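Local coordinates for protein tyrosinase (Aspergillus oryzae, PDB 6JU8) that probably oxidises L-tyrosine and L-dopa to L-dopaquinone with molecular oxygen at a dinuclear copper centre, this chain holding the central catalytic domain, at residues A[29-32]-A[33-37]; A[104-107]-A[108-112]; A[370-373]-A[374-378]. The protein carries 1 engineered substitution. All blocks are in the same frame, centred on the assembly; numbering follows the deposited sequence.

Contact 1 of 3, residues A[29-32]-A[33-37]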
ATOM      1  N   TRP A  29      10.305  18.667   9.937  1.00 11.29           N
ATOM      2  CA  TRP A  29      11.014  19.151   8.753  1.00 11.40           C
ATOM      3  C   TRP A  29      10.113  19.153   7.534  1.00 11.53           C
ATOM      4  O   TRP A  29      10.098  20.136   6.782  1.00 12.31           O
ATOM      5  CB  TRP A  29      12.226  18.254   8.530  1.00 12.38           C
ATOM      6  CG  TRP A  29      13.041  18.531   7.324  1.00 11.55           C
ATOM      7  CD1 TRP A  29      13.997  19.481   7.121  1.00 12.43           C
ATOM      8  CD2 TRP A  29      12.985  17.765   6.103  1.00 11.33           C
ATOM      9  NE1 TRP A  29      14.523  19.373   5.856  1.00 13.51           N
ATOM     10  CE2 TRP A  29      13.918  18.330   5.200  1.00 13.52           C
ATOM     11  CE3 TRP A  29      12.214  16.678   5.704  1.00 11.54           C
ATOM     12  CZ2 TRP A  29      14.092  17.818   3.917  1.00 13.54           C
ATOM     13  CZ3 TRP A  29      12.377  16.161   4.437  1.00 12.86           C
ATOM     14  CH2 TRP A  29      13.321  16.743   3.562  1.00 13.36           C
ATOM     15  N   TYR A  30       9.336  18.091   7.332  1.00 11.51           N
ATOM     16  CA  TYR A  30       8.438  18.040   6.184  1.00 11.27           C
ATOM     17  C   TYR A  30       7.429  19.177   6.278  1.00 11.86           C
ATOM     18  O   TYR A  30       7.158  19.849   5.276  1.00 12.56           O
ATOM     19  CB  TYR A  30       7.739  16.662   6.089  1.00 13.07           C
ATOM     20  CG  TYR A  30       6.820  16.651   4.867  1.00 14.07           C
ATOM     21  CD1 TYR A  30       7.376  16.593   3.595  1.00 13.95           C
ATOM     22  CD2 TYR A  30       5.444  16.755   4.981  1.00 14.28           C
ATOM     23  CE1 TYR A  30       6.601  16.588   2.449  1.00 13.71           C
ATOM     24  CE2 TYR A  30       4.658  16.767   3.836  1.00 13.30           C
ATOM     25  CZ  TYR A  30       5.234  16.685   2.590  1.00 13.65           C
ATOM     26  OH  TYR A  30       4.474  16.720   1.439  1.00 14.39           O
ATOM     27  N   LEU A  31       6.887  19.430   7.472  1.00 12.45           N
ATOM     28  CA  LEU A  31       5.901  20.519   7.574  1.00 13.71           C
ATOM     29  C   LEU A  31       6.579  21.863   7.400  1.00 14.86           C
ATOM     30  O   LEU A  31       5.990  22.758   6.786  1.00 18.71           O
ATOM     31  CB  LEU A  31       5.171  20.433   8.927  1.00 16.06           C
ATOM     32  CG  LEU A  31       4.372  19.132   9.116  1.00 18.25           C
ATOM     33  CD1 LEU A  31       3.793  19.029  10.512  1.00 26.72           C
ATOM     34  CD2 LEU A  31       3.271  18.983   8.074  1.00 25.55           C
ATOM     35  N   GLU A  32       7.798  22.051   7.890  1.00 16.21           N
ATOM     36  CA  GLU A  32       8.508  23.317   7.670  1.00 17.76           C
ATOM     37  C   GLU A  32       8.697  23.531   6.163  1.00 17.60           C
ATOM     38  O   GLU A  32       8.568  24.635   5.632  1.00 23.16           O
ATOM     39  CB  GLU A  32       9.881  23.309   8.333  1.00 21.54           C
ATOM     40  CG  GLU A  32      10.053  23.240   9.821  1.00 28.37           C
ATOM     41  CD  GLU A  32      11.476  22.975  10.286  1.00 34.25           C
ATOM     42  OE1 GLU A  32      12.467  23.058   9.522  1.00 27.16           O
ATOM     43  OE2 GLU A  32      11.639  22.658  11.489  1.00 51.93           O
ATOM     44  N   GLN A  33       9.052  22.449   5.460  1.00 13.70           N
ATOM     45  CA  GLN A  33       9.317  22.540   4.028  1.00 14.15           C
ATOM     46  C   GLN A  33       8.045  22.882   3.253  1.00 13.77           C
ATOM     47  O   GLN A  33       8.166  23.539   2.219  1.00 18.15           O
ATOM     48  CB  GLN A  33       9.914  21.230   3.503  1.00 14.31           C
ATOM     49  CG  GLN A  33      11.320  20.947   4.052  1.00 17.03           C
ATOM     50  CD  GLN A  33      12.346  21.850   3.387  1.00 15.53           C
ATOM     51  OE1 GLN A  33      12.483  21.791   2.167  1.00 15.26           O
ATOM     52  NE2 GLN A  33      12.989  22.705   4.178  1.00 20.32           N
ATOM     53  N   THR A  34       6.880  22.421   3.690  1.00 15.01           N
ATOM     54  CA  THR A  34       5.685  22.441   2.863  1.00 14.86           C
ATOM     55  C   THR A  34       4.528  23.249   3.433  1.00 16.18           C
ATOM     56  O   THR A  34       3.577  23.491   2.687  1.00 20.57           O
ATOM     57  CB  THR A  34       5.127  21.010   2.616  1.00 14.55           C
ATOM     58  OG1 THR A  34       4.783  20.392   3.863  1.00 15.84           O
ATOM     59  CG2 THR A  34       6.168  20.152   1.930  1.00 16.50           C
ATOM     60  N   SER A  35       4.511  23.538   4.729  1.00 25.52           N
ATOM     61  CA  SER A  35       3.254  23.973   5.349  1.00 31.36           C
ATOM     62  C   SER A  35       3.086  25.468   5.136  1.00 40.85           C
ATOM     63  O   SER A  35       2.045  25.967   4.706  1.00 59.65           O
ATOM     64  CB  SER A  35       3.249  23.657   6.846  1.00 31.64           C
ATOM     65  OG  SER A  35       2.764  22.355   7.097  1.00 54.72           O
ATOM     66  N   ALA A  36       4.182  26.149   5.466  1.00 36.28           N
ATOM     67  CA  ALA A  36       4.142  27.607   5.578  1.00 37.98           C
ATOM     68  C   ALA A  36       4.732  28.268   4.336  1.00 33.94           C
ATOM     69  O   ALA A  36       5.599  29.135   4.473  1.00 35.04           O
ATOM     70  CB  ALA A  36       4.881  28.065   6.826  1.00 42.17           C
ATOM     71  N   GLY A  37       4.253  27.844   3.174  1.00 33.53           N
ATOM     72  CA  GLY A  37       4.852  28.229   1.903  1.00 26.14           C
ATOM     73  C   GLY A  37       5.586  27.073   1.245  1.00 25.32           C
ATOM     74  O   GLY A  37       5.831  26.012   1.844  1.00 30.66           O
TER
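From Trp29 to Thr34 the chain is helical, and Gln33 N gives a regular i to i+4 bond to Trp29 O at 2.9 Å. At Tyr30 O the pattern changes. Thr34 N reaches this carbonyl only through a weak bond, while the Thr34 hydroxyl donates to it at 2.8 Å between OG1 and O, coming from above the carbonyl plane rather than along a lone pair. A threonine side chain bonded back to the carbonyl one turn earlier is a common helical arrangement, and here it lies toward the C-terminal part of helix 26-34. With OG1 set between the backbone N and the carbonyl carbon (chi1 60°), Thr34 CG2 is turned over the Tyr30 ring, 3.9 Å from its centroid, as a CH-pi contact. A second CH-pi contact lies one residue back: Gln33 CG sits over the five-membered ring of Trp29, 4.0 Å from the centroid; the chain bends at chi2, and the amide plane ends up 13° from parallel to the indole. Both polar ends are held by the helix 41-55 region, Trp29 NE1 by Gln42 OE1 and Gln33 OE1 by the backbone N of Leu43. Tyr30 OH is hydrogen-bonded to Asp249 OD2 of the second subunit, whose Asn247 packs on Leu31. Within the turn, Leu31 CD2 rests 3.5 Å from Ser35 OG as a plain contact.

Contact 2 of 3, residues A[104-107]-A[108-112]. With CU (copper (II) ion), chain C.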
ATOM      1  N   PRO A 104      25.645   0.713  19.003  1.00  8.17           N
ATOM      2  CA  PRO A 104      25.338   2.129  18.709  1.00  9.55           C
ATOM      3  C   PRO A 104      26.425   2.816  17.914  1.00  8.84           C
ATOM      4  O   PRO A 104      26.128   3.726  17.119  1.00  9.36           O
ATOM      5  CB  PRO A 104      25.221   2.759  20.110  1.00  9.85           C
ATOM      6  CG  PRO A 104      24.911   1.592  21.013  1.00  9.68           C
ATOM      7  CD  PRO A 104      25.736   0.446  20.458  1.00  8.91           C
ATOM      8  N   THR A 105      27.702   2.450  18.146  1.00  9.31           N
ATOM      9  CA  THR A 105      28.762   3.224  17.480  1.00  8.96           C
ATOM     10  C   THR A 105      28.965   2.775  16.050  1.00  9.51           C
ATOM     11  O   THR A 105      29.194   3.607  15.148  1.00  9.32           O
ATOM     12  CB  THR A 105      30.067   3.159  18.297  1.00  9.75           C
ATOM     13  OG1 THR A 105      30.290   1.780  18.602  1.00 10.06           O
ATOM     14  CG2 THR A 105      29.903   3.953  19.592  1.00 11.01           C
ATOM     15  N   TRP A 106      28.836   1.468  15.791  1.00  9.03           N
ATOM     16  CA  TRP A 106      28.872   1.039  14.374  1.00  9.04           C
ATOM     17  C   TRP A 106      27.798   1.772  13.601  1.00  8.66           C
ATOM     18  O   TRP A 106      28.027   2.310  12.504  1.00  9.35           O
ATOM     19  CB  TRP A 106      28.709  -0.502  14.290  1.00  9.71           C
ATOM     20  CG  TRP A 106      28.929  -0.956  12.870  1.00  8.90           C
ATOM     21  CD1 TRP A 106      30.125  -1.364  12.343  1.00  9.85           C
ATOM     22  CD2 TRP A 106      27.971  -1.035  11.821  1.00  9.00           C
ATOM     23  NE1 TRP A 106      29.978  -1.695  11.005  1.00  9.44           N
ATOM     24  CE2 TRP A 106      28.656  -1.492  10.673  1.00 10.02           C
ATOM     25  CE3 TRP A 106      26.598  -0.743  11.730  1.00  9.24           C
ATOM     26  CZ2 TRP A 106      28.013  -1.675   9.447  1.00  9.94           C
ATOM     27  CZ3 TRP A 106      25.965  -0.934  10.513  1.00  8.61           C
ATOM     28  CH2 TRP A 106      26.668  -1.393   9.377  1.00 10.53           C
ATOM     29  N   HIS A 107      26.567   1.809  14.147  1.00  8.45           N
ATOM     30  CA  HIS A 107      25.481   2.453  13.412  1.00  8.38           C
ATOM     31  C   HIS A 107      25.635   3.957  13.359  1.00  8.44           C
ATOM     32  O   HIS A 107      25.185   4.562  12.362  1.00  9.26           O
ATOM     33  CB  HIS A 107      24.125   2.043  14.012  1.00  8.83           C
ATOM     34  CG  HIS A 107      23.763   0.633  13.684  1.00  9.40           C
ATOM     35  ND1 HIS A 107      24.172  -0.472  14.420  1.00  9.65           N
ATOM     36  CD2 HIS A 107      23.037   0.115  12.665  1.00  9.80           C
ATOM     37  CE1 HIS A 107      23.691  -1.586  13.866  1.00  9.81           C
ATOM     38  NE2 HIS A 107      23.005  -1.258  12.787  1.00 10.59           N
ATOM     39  N   ARG A 108      26.291   4.596  14.326  1.00  8.79           N
ATOM     40  CA  ARG A 108      26.548   6.029  14.255  1.00  9.14           C
ATOM     41  C   ARG A 108      27.351   6.328  13.000  1.00  8.58           C
ATOM     42  O   ARG A 108      27.043   7.282  12.264  1.00 10.14           O
ATOM     43  CB  ARG A 108      27.282   6.495  15.519  1.00  9.85           C
ATOM     44  CG  ARG A 108      27.699   7.977  15.441  1.00 10.16           C
ATOM     45  CD  ARG A 108      28.053   8.544  16.819  1.00 10.32           C
ATOM     46  NE  ARG A 108      26.861   8.716  17.637  1.00  9.33           N
ATOM     47  CZ  ARG A 108      26.827   8.978  18.929  1.00 10.04           C
ATOM     48  NH1 ARG A 108      27.929   9.147  19.655  1.00 11.24           N
ATOM     49  NH2 ARG A 108      25.642   9.082  19.535  1.00 10.25           N
ATOM     50  N   VAL A 109      28.397   5.525  12.743  1.00  9.48           N
ATOM     51  CA  VAL A 109      29.214   5.753  11.545  1.00  9.65           C
ATOM     52  C   VAL A 109      28.418   5.441  10.292  1.00  9.26           C
ATOM     53  O   VAL A 109      28.498   6.171   9.283  1.00  9.71           O
ATOM     54  CB  VAL A 109      30.510   4.920  11.606  1.00 10.22           C
ATOM     55  CG1 VAL A 109      31.370   5.191  10.362  1.00 12.04           C
ATOM     56  CG2 VAL A 109      31.356   5.209  12.845  1.00 11.67           C
ATOM     57  N   TYR A 110      27.618   4.377  10.297  1.00  8.69           N
ATOM     58  CA  TYR A 110      26.838   3.987   9.110  1.00  9.26           C
ATOM     59  C   TYR A 110      25.884   5.091   8.702  1.00  9.18           C
ATOM     60  O   TYR A 110      25.796   5.416   7.502  1.00  9.86           O
ATOM     61  CB  TYR A 110      26.071   2.716   9.440  1.00  9.31           C
ATOM     62  CG  TYR A 110      25.478   1.941   8.290  1.00  8.78           C
ATOM     63  CD1 TYR A 110      26.049   1.894   7.029  1.00  9.28           C
ATOM     64  CD2 TYR A 110      24.309   1.203   8.501  1.00  8.88           C
ATOM     65  CE1 TYR A 110      25.492   1.152   5.999  1.00  9.17           C
ATOM     66  CE2 TYR A 110      23.751   0.421   7.494  1.00  8.44           C
ATOM     67  CZ  TYR A 110      24.337   0.419   6.234  1.00  9.61           C
ATOM     68  OH  TYR A 110      23.752  -0.363   5.261  1.00 10.22           O
ATOM     69  N   VAL A 111      25.172   5.669   9.675  1.00  9.48           N
ATOM     70  CA  VAL A 111      24.218   6.746   9.355  1.00  9.70           C
ATOM     71  C   VAL A 111      24.960   7.964   8.799  1.00  8.90           C
ATOM     72  O   VAL A 111      24.482   8.614   7.865  1.00 10.80           O
ATOM     73  CB  VAL A 111      23.411   7.120  10.601  1.00  9.19           C
ATOM     74  CG1 VAL A 111      22.561   8.385  10.367  1.00 10.18           C
ATOM     75  CG2 VAL A 111      22.495   5.969  11.010  1.00 11.25           C
ATOM     76  N   THR A 112      26.141   8.262   9.336  1.00 10.17           N
ATOM     77  CA  THR A 112      26.931   9.394   8.863  1.00  9.42           C
ATOM     78  C   THR A 112      27.420   9.146   7.440  1.00  9.98           C
ATOM     79  O   THR A 112      27.450  10.070   6.615  1.00 10.29           O
ATOM     80  CB  THR A 112      28.135   9.604   9.791  1.00 12.84           C
ATOM     81  OG1 THR A 112      27.643   9.986  11.084  1.00 18.78           O
ATOM     82  CG2 THR A 112      29.039  10.735   9.316  1.00 18.79           C
TER
HETATM   83 CU    CU C 501      22.050  -2.849  12.050  0.51 14.86          CU
HETATM   84  O   HOH W   1      20.153  -2.596  12.286  1.00 22.12           O
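Trp106 and Tyr110, one helical turn apart, lie side by side and point the same way, with Trp106 CH2 over one face of the Tyr110 ring, displaced toward its rim. The planes are inclined at 46°, so the pair is oblique, its centroids 4.8 Å apart and its tightest approach 3.4 Å between Trp106 CZ3 and Tyr110 CD2. Trp106 CE3 also lies over the centre of one face of the His107 imidazole, while His107 CD2 approaches the edge of the Tyr110 ring near its plane. Both Trp106 and Tyr110 have CG anti to the backbone N (chi1 -173° and -165°), which sends the two rings off the helix in a common direction.

His107 takes the other course, CG anti to the carbonyl carbon, and its NE2 binds a copper ion at 2.0 Å. His71 and His98 are the other protein ligands of this copper, and water 1 lies 1.9 Å from the metal. The far nitrogen of the imidazole, ND1, is hydrogen-bonded to Phe103 O, a second-shell link that fixes the rotation of the ring and directs NE2 at the metal. This turn lies in the first tyrosinase copper-binding motif and places the ligand His107 directly against Trp106. The backbone is regular, with Tyr110 N bonded to Trp106 O at 3.1 Å.

The turn belongs to helix 103-129. Against helix 371-389, Arg108 forms a salt bridge with Asp380 and Val111 packs on His376; Pro104 touches Trp298 and Ser302 of helix 298-302, and Tyr110 OH bonds to Leu67 O in helix 64-69.

Contact 3 of 3, residues A[370-373]-A[374-378]. With CU (copper (II) ion), chain D.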
ATOM      1  N   PRO A 370      14.056   2.460   2.832  1.00  8.79           N
ATOM      2  CA  PRO A 370      14.585   3.791   3.183  1.00  9.34           C
ATOM      3  C   PRO A 370      14.267   4.255   4.593  1.00  8.71           C
ATOM      4  O   PRO A 370      14.987   5.117   5.123  1.00  9.71           O
ATOM      5  CB  PRO A 370      13.912   4.702   2.128  1.00 10.91           C
ATOM      6  CG  PRO A 370      13.772   3.786   0.932  1.00 10.52           C
ATOM      7  CD  PRO A 370      13.311   2.468   1.525  1.00  9.56           C
ATOM      8  N   ILE A 371      13.198   3.765   5.239  1.00  8.24           N
ATOM      9  CA  ILE A 371      12.962   4.155   6.625  1.00  8.51           C
ATOM     10  C   ILE A 371      14.047   3.646   7.575  1.00  8.56           C
ATOM     11  O   ILE A 371      14.203   4.187   8.679  1.00  9.17           O
ATOM     12  CB  ILE A 371      11.573   3.716   7.125  1.00  8.70           C
ATOM     13  CG1 ILE A 371      11.141   4.576   8.321  1.00 10.76           C
ATOM     14  CG2 ILE A 371      11.525   2.223   7.406  1.00 11.15           C
ATOM     15  CD1 ILE A 371       9.755   4.271   8.845  1.00 11.37           C
ATOM     16  N   PHE A 372      14.786   2.605   7.198  1.00  8.22           N
ATOM     17  CA  PHE A 372      15.882   2.077   8.004  1.00  8.03           C
ATOM     18  C   PHE A 372      16.743   3.215   8.543  1.00  8.12           C
ATOM     19  O   PHE A 372      17.104   3.274   9.724  1.00  8.40           O
ATOM     20  CB  PHE A 372      16.747   1.133   7.154  1.00  8.51           C
ATOM     21  CG  PHE A 372      17.992   0.659   7.862  1.00  8.52           C
ATOM     22  CD1 PHE A 372      19.163   1.407   7.792  1.00  8.99           C
ATOM     23  CD2 PHE A 372      17.976  -0.532   8.585  1.00  9.24           C
ATOM     24  CE1 PHE A 372      20.302   0.971   8.460  1.00  9.64           C
ATOM     25  CE2 PHE A 372      19.100  -0.983   9.232  1.00  9.40           C
ATOM     26  CZ  PHE A 372      20.261  -0.220   9.151  1.00  9.98           C
ATOM     27  N   TRP A 373      17.135   4.123   7.659  1.00  8.36           N
ATOM     28  CA  TRP A 373      18.113   5.147   7.995  1.00  8.83           C
ATOM     29  C   TRP A 373      17.523   6.194   8.923  1.00  8.85           C
ATOM     30  O   TRP A 373      18.226   6.772   9.742  1.00  8.64           O
ATOM     31  CB  TRP A 373      18.575   5.787   6.680  1.00  9.00           C
ATOM     32  CG  TRP A 373      18.999   4.772   5.653  1.00  9.06           C
ATOM     33  CD1 TRP A 373      18.226   4.233   4.654  1.00  9.75           C
ATOM     34  CD2 TRP A 373      20.304   4.184   5.506  1.00  9.38           C
ATOM     35  NE1 TRP A 373      18.963   3.336   3.910  1.00 10.57           N
ATOM     36  CE2 TRP A 373      20.247   3.300   4.413  1.00  9.92           C
ATOM     37  CE3 TRP A 373      21.526   4.323   6.198  1.00  9.15           C
ATOM     38  CZ2 TRP A 373      21.354   2.567   3.992  1.00 11.38           C
ATOM     39  CZ3 TRP A 373      22.627   3.586   5.779  1.00 10.49           C
ATOM     40  CH2 TRP A 373      22.538   2.705   4.675  1.00 11.23           C
ATOM     41  N   LEU A 374      16.224   6.441   8.766  1.00  9.09           N
ATOM     42  CA  LEU A 374      15.512   7.401   9.629  1.00  8.68           C
ATOM     43  C   LEU A 374      15.314   6.848  11.025  1.00  7.95           C
ATOM     44  O   LEU A 374      15.481   7.568  12.016  1.00  8.78           O
ATOM     45  CB  LEU A 374      14.172   7.741   8.975  1.00 10.46           C
ATOM     46  CG  LEU A 374      14.212   8.227   7.529  1.00  9.90           C
ATOM     47  CD1 LEU A 374      12.794   8.504   7.041  1.00 11.94           C
ATOM     48  CD2 LEU A 374      15.103   9.448   7.335  1.00 12.43           C
ATOM     49  N   HIS A 375      15.023   5.554  11.090  1.00  7.91           N
ATOM     50  CA  HIS A 375      15.016   4.841  12.375  1.00  8.41           C
ATOM     51  C   HIS A 375      16.383   4.927  13.036  1.00  8.14           C
ATOM     52  O   HIS A 375      16.518   5.299  14.216  1.00  8.46           O
ATOM     53  CB  HIS A 375      14.615   3.385  12.114  1.00  8.45           C
ATOM     54  CG  HIS A 375      14.590   2.519  13.325  1.00  8.06           C
ATOM     55  ND1 HIS A 375      14.052   2.920  14.528  1.00  9.08           N
ATOM     56  CD2 HIS A 375      14.999   1.220  13.469  1.00  9.62           C
ATOM     57  CE1 HIS A 375      14.162   1.901  15.376  1.00  9.29           C
ATOM     58  NE2 HIS A 375      14.732   0.857  14.775  1.00  9.85           N
ATOM     59  N   HIS A 376      17.443   4.558  12.283  1.00  8.69           N
ATOM     60  CA  HIS A 376      18.761   4.600  12.907  1.00  8.06           C
ATOM     61  C   HIS A 376      19.216   6.012  13.213  1.00  8.52           C
ATOM     62  O   HIS A 376      19.990   6.204  14.153  1.00  8.92           O
ATOM     63  CB  HIS A 376      19.784   3.847  12.030  1.00  9.48           C
ATOM     64  CG  HIS A 376      19.774   2.401  12.482  1.00  8.95           C
ATOM     65  ND1 HIS A 376      20.394   2.032  13.657  1.00  9.59           N
ATOM     66  CD2 HIS A 376      19.112   1.311  12.041  1.00 10.31           C
ATOM     67  CE1 HIS A 376      20.165   0.749  13.877  1.00  9.66           C
ATOM     68  NE2 HIS A 376      19.375   0.269  12.897  1.00 10.27           N
ATOM     69  N   CYS A 377      18.726   7.019  12.505  1.00  8.34           N
ATOM     70  CA  CYS A 377      19.024   8.384  12.892  1.00  8.53           C
ATOM     71  C   CYS A 377      18.438   8.683  14.268  1.00  7.94           C
ATOM     72  O   CYS A 377      19.130   9.270  15.136  1.00  8.96           O
ATOM     73  CB  CYS A 377      18.568   9.336  11.767  1.00  9.88           C
ATOM     74  SG  CYS A 377      19.236  10.996  12.104  1.00 10.56           S
ATOM     75  N   ASN A 378      17.224   8.207  14.565  1.00  7.82           N
ATOM     76  CA  ASN A 378      16.713   8.382  15.924  1.00  8.06           C
ATOM     77  C   ASN A 378      17.432   7.504  16.938  1.00  8.71           C
ATOM     78  O   ASN A 378      17.614   7.930  18.085  1.00  8.88           O
ATOM     79  CB  ASN A 378      15.200   8.108  16.028  1.00  8.90           C
ATOM     80  CG  ASN A 378      14.652   8.717  17.310  1.00  8.54           C
ATOM     81  OD1 ASN A 378      14.968   9.878  17.628  1.00 10.23           O
ATOM     82  ND2 ASN A 378      13.863   7.979  18.070  1.00  9.36           N
TER
HETATM   83 CU    CU D 502      18.387  -1.305  12.896  0.53 10.87          CU
HETATM   84  O   HOH W   1      20.153  -2.596  12.286  1.00 22.12           O
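Three consecutive i to i+4 bonds run along this first part of helix 371-389, from His375 N to Ile371 O at 2.9 Å, from His376 N to Phe372 O and from Cys377 N to Trp373 O. Phe372 and His376 therefore stand one turn apart, and their side chains meet beside the copper. His376 CD2 lies over one face of the phenyl ring, displaced toward its rim and 3.5 Å from Phe372 CZ. The two planes are 38° apart, which makes this an oblique pair. Phe372 has CG anti to the backbone N (chi1 174°), bringing the far end of its ring up to the metal-binding side of the imidazole; Phe372 CE2 is 3.7 Å from the copper, a contact and not a metal bond.

His376 NE2 binds that ion at 1.9 Å, and His332 and His336 of helix 328-340 complete the set of three histidines. Water 1 lies 2.3 Å from the copper. Such a triad, with its last histidine on a separate helix, belongs to the second copper site of the tyrosinase fold. The phenyl ring also makes an edge-to-face pair with His71, a ligand of the partner copper, while Phe372 CD1 sits over the centre of the Trp373 indole, whose NE1 is hydrogen-bonded to Tyr64 OH.

Helix 328-340 flanks this turn at Ile371, which touches Val339, and at His375, whose NE2 bonds to His332 O. Helix 103-129 packs alongside as well, with Tyr114 stacked on Trp373 and Phe103 against His376.

Overall arrangement
Contacts 2 and 3 come from two helices that pack against each other at the active site, their centres 11 Å apart. Each supplies one histidine to a different copper, and the two imidazoles are stacked, with His107 CD2 only 3.2 Å from His376 CE1. Water 1 lies between the two copper ions and bridges them. Around this core Tyr110 CZ approaches Trp373 CH2 at 3.3 Å, and Tyr110 CE2 lies 3.6 Å from Phe372 CE1. Contact 1 stands apart: its centre is about 20 Å from that of contact 3 and about 28 Å from that of contact 2, beside the second subunit.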